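Local atomic coordinates of cellobiose 2-epimerase (Caldibacillus thermoamylovorans, PDB entry 5ZHB), a protein that catalyses the epimerisation of cellobiose at C2 of its reducing-end glucose, interconverting it with glucosyl-mannose, and probably accepts related beta-1,4-linked disaccharides. Residues R54-W57 / A58-A62; T128-Q131 / E132-D135; L212-L215 / F216-V220. All blocks are in the same frame, centred on the assembly; numbering follows the deposited sequence.

Contact 1 (R54-W57 / A58-A62); sequences RQLW and AFSAA
The indole of W57 receives the methyl of A61 on one face: A61 CB stands 3.8 Å from the centroid of the six-membered ring of W57, 16° off its normal, a CH-pi contact displaced toward the CZ2-CH2 side of the rim. W57 CG lies anti to the backbone N (chi1 -179°), which lays the ring on the carbonyl side, and chi2 near 90° turns its benzo half toward A58 and A61; W57 CE3 passes 4.1 Å from A58 CB. Alanine suits position 61, four residues on, because a single methyl lets the ring lie close to the backbone. L56 O accepts twice, from S60 N at 3.0 Å and from S60 OG at 2.8 Å, the donors arriving from opposite faces of its plane; the serine hydroxyl is thereby satisfied inside a buried helix. An alanine in place of W57 would probably leave the A61 methyl without its aromatic platform and open a gap beside Y119, whose ring stacks on the indole. Three other helices pack against this part of helix 49-66: L56, F59 and S60 meet helix 69-86, W57 and A61 touch E123 of helix 111-128, and R379 and L382 of helix 375-387 touch W57 and A61 respectively.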
loop_
_atom_site.group_PDB
_atom_site.type_symbol
_atom_site.label_atom_id
_atom_site.label_comp_id
_atom_site.label_asym_id
_atom_site.label_seq_id
_atom_site.Cartn_x
_atom_site.Cartn_y
_atom_site.Cartn_z
ATOM N N ARG A 54 0.322 -7.393 -4.614
ATOM C CA ARG A 54 1.341 -6.916 -3.697
ATOM C C ARG A 54 2.547 -7.852 -3.713
ATOM O O ARG A 54 3.687 -7.389 -3.645
ATOM C CB ARG A 54 0.742 -6.738 -2.299
ATOM C CG ARG A 54 -0.128 -5.484 -2.251
ATOM C CD ARG A 54 -0.846 -5.472 -0.914
ATOM N NE ARG A 54 -1.571 -4.199 -0.815
ATOM C CZ ARG A 54 -2.224 -3.872 0.284
ATOM N NH1 ARG A 54 -2.311 -4.730 1.296
ATOM N NH2 ARG A 54 -2.763 -2.675 0.373
ATOM N N GLN A 55 2.285 -9.156 -3.769
ATOM C CA GLN A 55 3.339 -10.155 -3.912
ATOM C C GLN A 55 4.161 -9.887 -5.181
ATOM O O GLN A 55 5.391 -9.880 -5.120
ATOM C CB GLN A 55 2.746 -11.559 -3.897
ATOM C CG GLN A 55 2.138 -11.958 -2.574
ATOM C CD GLN A 55 1.055 -12.997 -2.761
ATOM O OE1 GLN A 55 0.752 -13.386 -3.897
ATOM N NE2 GLN A 55 0.444 -13.420 -1.661
ATOM N N LEU A 56 3.491 -9.570 -6.294
ATOM C CA LEU A 56 4.184 -9.296 -7.539
ATOM C C LEU A 56 5.030 -8.035 -7.406
ATOM O O LEU A 56 6.180 -7.973 -7.865
ATOM C CB LEU A 56 3.173 -9.184 -8.669
ATOM C CG LEU A 56 3.705 -8.634 -9.998
ATOM C CD1 LEU A 56 4.890 -9.430 -10.538
ATOM C CD2 LEU A 56 2.574 -8.636 -10.987
ATOM N N TRP A 57 4.445 -7.002 -6.787
ATOM C CA TRP A 57 5.165 -5.742 -6.625
ATOM C C TRP A 57 6.436 -5.956 -5.798
ATOM O O TRP A 57 7.517 -5.498 -6.197
ATOM C CB TRP A 57 4.249 -4.640 -6.048
ATOM C CG TRP A 57 5.013 -3.354 -5.922
ATOM C CD1 TRP A 57 5.083 -2.349 -6.841
ATOM C CD2 TRP A 57 5.982 -3.043 -4.897
ATOM N NE1 TRP A 57 5.983 -1.406 -6.426
ATOM C CE2 TRP A 57 6.555 -1.804 -5.248
ATOM C CE3 TRP A 57 6.388 -3.670 -3.727
ATOM C CZ2 TRP A 57 7.539 -1.201 -4.469
ATOM C CZ3 TRP A 57 7.339 -3.059 -2.935
ATOM C CH2 TRP A 57 7.920 -1.852 -3.321
ATOM N N ALA A 58 6.308 -6.628 -4.640
ATOM C CA ALA A 58 7.397 -6.814 -3.691
ATOM C C ALA A 58 8.552 -7.597 -4.324
ATOM O O ALA A 58 9.700 -7.170 -4.219
ATOM C CB ALA A 58 6.920 -7.476 -2.412
ATOM N N PHE A 59 8.260 -8.706 -5.004
ATOM C CA PHE A 59 9.329 -9.471 -5.633
ATOM C C PHE A 59 9.962 -8.724 -6.805
ATOM O O PHE A 59 11.182 -8.832 -6.987
ATOM C CB PHE A 59 8.814 -10.836 -6.071
ATOM C CG PHE A 59 8.703 -11.793 -4.908
ATOM C CD1 PHE A 59 9.806 -12.075 -4.121
ATOM C CD2 PHE A 59 7.476 -12.340 -4.553
ATOM C CE1 PHE A 59 9.696 -12.939 -3.043
ATOM C CE2 PHE A 59 7.381 -13.204 -3.476
ATOM C CZ PHE A 59 8.487 -13.496 -2.727
ATOM N N SER A 60 9.168 -8.009 -7.600
ATOM C CA SER A 60 9.700 -7.253 -8.728
ATOM C C SER A 60 10.640 -6.154 -8.247
ATOM O O SER A 60 11.753 -6.031 -8.753
ATOM C CB SER A 60 8.615 -6.642 -9.572
ATOM O OG SER A 60 7.767 -7.627 -10.146
ATOM N N ALA A 61 10.186 -5.378 -7.245
ATOM C CA ALA A 61 10.989 -4.306 -6.674
ATOM C C ALA A 61 12.244 -4.871 -6.009
ATOM O O ALA A 61 13.284 -4.235 -6.106
ATOM C CB ALA A 61 10.198 -3.491 -5.668
ATOM N N ALA A 62 12.122 -5.987 -5.261
ATOM C CA ALA A 62 13.281 -6.606 -4.643
ATOM C C ALA A 62 14.325 -6.929 -5.709
ATOM O O ALA A 62 15.522 -6.702 -5.495
ATOM C CB ALA A 62 12.934 -7.844 -3.864
#

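Contact 2 (T128-Q131 / E132-D135)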
loop_
_atom_site.group_PDB
_atom_site.type_symbol
_atom_site.label_atom_id
_atom_site.label_comp_id
_atom_site.label_asym_id
_atom_site.label_seq_id
_atom_site.Cartn_x
_atom_site.Cartn_y
_atom_site.Cartn_z
ATOM N N THR A 128 11.340 -6.397 -16.418
ATOM C CA THR A 128 11.247 -7.436 -17.447
ATOM C C THR A 128 11.150 -6.858 -18.855
ATOM O O THR A 128 11.634 -7.494 -19.788
ATOM C CB THR A 128 10.063 -8.386 -17.261
ATOM O OG1 THR A 128 8.919 -7.538 -17.280
ATOM C CG2 THR A 128 10.203 -9.259 -16.031
ATOM N N GLN A 129 10.514 -5.685 -18.977
ATOM C CA GLN A 129 10.129 -5.124 -20.262
ATOM C C GLN A 129 9.155 -6.062 -20.969
ATOM O O GLN A 129 9.152 -6.131 -22.196
ATOM C CB GLN A 129 11.352 -4.876 -21.150
ATOM C CG GLN A 129 12.369 -3.926 -20.535
ATOM C CD GLN A 129 12.346 -2.560 -21.179
ATOM O OE1 GLN A 129 11.288 -1.964 -21.417
ATOM N NE2 GLN A 129 13.533 -2.077 -21.515
ATOM N N ASN A 130 8.349 -6.794 -20.190
ATOM C CA ASN A 130 7.310 -7.640 -20.745
ATOM C C ASN A 130 6.156 -6.767 -21.233
ATOM O O ASN A 130 5.377 -6.242 -20.433
ATOM C CB ASN A 130 6.847 -8.700 -19.746
ATOM C CG ASN A 130 5.769 -9.606 -20.299
ATOM O OD1 ASN A 130 4.904 -9.168 -21.060
ATOM N ND2 ASN A 130 5.810 -10.875 -19.945
ATOM N N GLN A 131 6.008 -6.699 -22.566
ATOM C CA GLN A 131 5.047 -5.823 -23.217
ATOM C C GLN A 131 3.608 -6.163 -22.819
ATOM O O GLN A 131 2.758 -5.276 -22.763
ATOM C CB GLN A 131 5.195 -5.905 -24.735
ATOM C CG GLN A 131 4.418 -4.826 -25.480
ATOM C CD GLN A 131 4.833 -3.421 -25.100
ATOM O OE1 GLN A 131 6.025 -3.091 -25.034
ATOM N NE2 GLN A 131 3.845 -2.582 -24.825
ATOM N N GLU A 132 3.344 -7.452 -22.569
ATOM C CA GLU A 132 2.029 -7.902 -22.146
ATOM C C GLU A 132 1.668 -7.253 -20.798
ATOM O O GLU A 132 0.569 -6.715 -20.616
ATOM C CB GLU A 132 2.130 -9.423 -22.104
ATOM C CG GLU A 132 0.810 -10.109 -21.783
ATOM C CD GLU A 132 0.973 -11.589 -21.483
ATOM O OE1 GLU A 132 1.427 -11.991 -20.361
ATOM O OE2 GLU A 132 0.651 -12.327 -22.446
ATOM N N ALA A 133 2.636 -7.263 -19.878
ATOM C CA ALA A 133 2.454 -6.700 -18.544
ATOM C C ALA A 133 2.069 -5.227 -18.652
ATOM O O ALA A 133 1.142 -4.785 -17.978
ATOM C CB ALA A 133 3.715 -6.898 -17.715
ATOM N N LEU A 134 2.753 -4.475 -19.534
ATOM C CA LEU A 134 2.480 -3.053 -19.680
ATOM C C LEU A 134 1.096 -2.824 -20.298
ATOM O O LEU A 134 0.389 -1.906 -19.872
ATOM C CB LEU A 134 3.577 -2.342 -20.477
ATOM C CG LEU A 134 3.312 -0.865 -20.796
ATOM C CD1 LEU A 134 3.096 -0.062 -19.515
ATOM C CD2 LEU A 134 4.421 -0.221 -21.632
ATOM N N ASP A 135 0.722 -3.642 -21.298
ATOM C CA ASP A 135 -0.600 -3.582 -21.922
ATOM C C ASP A 135 -1.695 -3.846 -20.886
ATOM O O ASP A 135 -2.766 -3.251 -20.901
ATOM C CB ASP A 135 -0.737 -4.634 -23.015
ATOM C CG ASP A 135 -2.093 -4.702 -23.712
ATOM O OD1 ASP A 135 -2.502 -3.684 -24.314
ATOM O OD2 ASP A 135 -2.751 -5.771 -23.636
#
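N130 reaches the first turn of helix 131-145 with OD1, which accepts from A133 N at 3.2 Å and, weakly, from E132 N at 2.8 Å. The A133 donor stands above the amide plane, 56° out of it, whereas the E132 bond is weak because its N-H is poorly aimed at the oxygen (122°). The side chain can stretch forward in this way because CG is anti to the backbone N (chi1 -180°), which carries the amide alongside the chain leading into the helix. Asparagine suits the place: its short arm ends in a carbonyl oxygen that can meet amides at the start of a helix, which have no earlier turn to bond to. This is an N-cap, and the main chain continues the pattern, L134 N donating to N130 O at 3.3 Å and D135 N to Q131 O at 3.0 Å. Beside the cap, A133 CB packs on N130 CB at 4.1 Å, while Q131 bends at chi2 and sets NE2 4.0 Å from L134 CD2. Behind N130 stands an ST turn, in which T128 OG1 accepts from N130 N at 3.1 Å and so helps to set the backbone of the cap residue; the same OG1 is also hydrogen-bonded to Y124 O of the preceding helix, 111-128. Q129 between them has positive phi, breaking that helix and turning the chain. Farther out, the E132 carboxylate is hydrogen-bonded through OE1 to Y79 OH of helix 69-86, and D135 OD2 takes Q139 NE2 one turn along its own helix.

Contact 3 (L212-L215 / F216-V220)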
loop_
_atom_site.group_PDB
_atom_site.type_symbol
_atom_site.label_atom_id
_atom_site.label_comp_id
_atom_site.label_asym_id
_atom_site.label_seq_id
_atom_site.Cartn_x
_atom_site.Cartn_y
_atom_site.Cartn_z
ATOM N N LEU A 212 -5.067 14.314 -9.052
ATOM C CA LEU A 212 -5.064 13.621 -7.751
ATOM C C LEU A 212 -4.353 14.426 -6.663
ATOM O O LEU A 212 -4.818 14.509 -5.507
ATOM C CB LEU A 212 -4.443 12.234 -7.958
ATOM C CG LEU A 212 -5.421 11.190 -8.533
ATOM C CD1 LEU A 212 -4.763 10.086 -9.270
ATOM C CD2 LEU A 212 -6.270 10.585 -7.427
ATOM N N ILE A 213 -3.238 15.039 -7.026
ATOM C CA ILE A 213 -2.478 15.812 -6.051
ATOM C C ILE A 213 -3.311 16.980 -5.552
ATOM O O ILE A 213 -3.403 17.249 -4.352
ATOM C CB ILE A 213 -1.121 16.245 -6.626
ATOM C CG1 ILE A 213 -0.228 15.048 -6.808
ATOM C CG2 ILE A 213 -0.466 17.302 -5.709
ATOM C CD1 ILE A 213 0.889 15.255 -7.809
ATOM N N ASP A 214 -4.011 17.630 -6.477
ATOM C CA ASP A 214 -4.829 18.787 -6.133
ATOM C C ASP A 214 -6.034 18.383 -5.289
ATOM O O ASP A 214 -6.361 19.060 -4.308
ATOM C CB ASP A 214 -5.135 19.584 -7.387
ATOM C CG ASP A 214 -5.522 21.015 -7.064
ATOM O OD1 ASP A 214 -4.659 21.736 -6.505
ATOM O OD2 ASP A 214 -6.705 21.328 -7.224
ATOM N N LEU A 215 -6.650 17.223 -5.611
ATOM C CA LEU A 215 -7.692 16.681 -4.761
ATOM C C LEU A 215 -7.160 16.430 -3.347
ATOM O O LEU A 215 -7.838 16.715 -2.361
ATOM C CB LEU A 215 -8.258 15.399 -5.375
ATOM C CG LEU A 215 -9.143 15.528 -6.622
ATOM C CD1 LEU A 215 -9.381 14.164 -7.228
ATOM C CD2 LEU A 215 -10.449 16.152 -6.259
ATOM N N PHE A 216 -5.968 15.846 -3.233
ATOM C CA PHE A 216 -5.384 15.663 -1.909
ATOM C C PHE A 216 -5.236 17.012 -1.207
ATOM O O PHE A 216 -5.653 17.150 -0.053
ATOM C CB PHE A 216 -4.043 14.927 -1.928
ATOM C CG PHE A 216 -4.259 13.431 -1.737
ATOM C CD1 PHE A 216 -4.446 12.904 -0.462
ATOM C CD2 PHE A 216 -4.388 12.597 -2.836
ATOM C CE1 PHE A 216 -4.692 11.551 -0.289
ATOM C CE2 PHE A 216 -4.629 11.243 -2.659
ATOM C CZ PHE A 216 -4.797 10.728 -1.393
ATOM N N TYR A 217 -4.667 17.974 -1.920
ATOM C CA TYR A 217 -4.359 19.277 -1.323
ATOM C C TYR A 217 -5.643 20.002 -0.894
ATOM O O TYR A 217 -5.773 20.366 0.277
ATOM C CB TYR A 217 -3.511 20.144 -2.249
ATOM C CG TYR A 217 -3.253 21.492 -1.585
ATOM C CD1 TYR A 217 -2.283 21.628 -0.590
ATOM C CD2 TYR A 217 -4.019 22.610 -1.906
ATOM C CE1 TYR A 217 -2.075 22.839 0.058
ATOM C CE2 TYR A 217 -3.810 23.826 -1.275
ATOM C CZ TYR A 217 -2.833 23.942 -0.303
ATOM O OH TYR A 217 -2.622 25.134 0.307
ATOM N N GLU A 218 -6.613 20.117 -1.816
ATOM C CA GLU A 218 -7.850 20.870 -1.615
ATOM C C GLU A 218 -8.918 20.143 -0.807
ATOM O O GLU A 218 -9.574 20.759 0.031
ATOM C CB GLU A 218 -8.553 21.185 -2.934
ATOM C CG GLU A 218 -7.875 22.258 -3.774
ATOM C CD GLU A 218 -8.818 22.823 -4.835
ATOM O OE1 GLU A 218 -10.027 22.433 -4.927
ATOM O OE2 GLU A 218 -8.286 23.653 -5.600
ATOM N N LYS A 219 -9.141 18.845 -1.076
ATOM C CA LYS A 219 -10.259 18.137 -0.461
ATOM C C LYS A 219 -9.842 17.283 0.747
ATOM O O LYS A 219 -10.529 17.269 1.759
ATOM C CB LYS A 219 -10.904 17.293 -1.567
ATOM C CG LYS A 219 -11.232 18.009 -2.892
ATOM C CD LYS A 219 -12.260 19.125 -2.714
ATOM C CE LYS A 219 -12.565 19.866 -3.997
ATOM N NZ LYS A 219 -13.747 20.706 -3.784
ATOM N N VAL A 220 -8.743 16.514 0.629
ATOM C CA VAL A 220 -8.429 15.496 1.621
ATOM C C VAL A 220 -7.793 16.149 2.853
ATOM O O VAL A 220 -8.216 15.920 3.993
ATOM C CB VAL A 220 -7.527 14.391 1.010
ATOM C CG1 VAL A 220 -7.257 13.306 2.039
ATOM C CG2 VAL A 220 -8.088 13.804 -0.294
#
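E218 N donates to D214 O at 2.7 Å, a nearly straight bond (172° at the hydrogen) almost in line with the carbonyl. At the next residue the regular pattern widens: L215 O takes two backbone donors, K219 N at 2.8 Å and V220 N at 3.1 Å, the second bond spanning five residues and marking a pi-type last turn of helix 203-220. V220 N lies in the carbonyl plane, whereas K219 N is tilted 31° from it. Outward from the backbone, L215 CD2 lies 3.9 Å from K219 CG, the two chains crossing obliquely; beyond CG the lysine bends and its end leads away. F216 offers one face to V220 CG2, the branch anti to the carbonyl carbon, which lies 3.7 Å above the ring plane and offset toward its rim; the ring edge meets L212 O at F216 CD2, 3.3 Å away. F216 and V220 turn inward to L187 and M183 of helix 183-199. On the outer side D214 and E218 bring their carboxylates together, OD2 of D214 lying 3.2 Å from OE2 of E218 with the planes 66° apart. D214 OD1 is hydrogen-bonded to Y269 OH, which probably helps to orient that group, and such closeness of two acceptors suggests that one carboxylate may be protonated or its charge screened by solvent.

Contacts 1, 2 and 3 follow one another along the chain, among the helical hairpins expected of an (alpha/alpha)6-barrel, the fold of the N-acylglucosamine 2-epimerase family. Contact 1 lies within helix 49-66 and contact 3 at the end of helix 203-220, whereas contact 2 runs from a loop into helix 131-145. The first two are near neighbours, their centres about 15 Å and their nearest atoms about 7 Å apart; helices 69-86 and 111-128 touch both. Contact 3 is about 28 Å from contact 1, centre to centre, across the chain's centre, and about 31 Å from contact 2, again between centres. Contacts 1 and 2 thus share one part of the barrel and contact 3 belongs to a distant part, each a local feature that touches neither of the others.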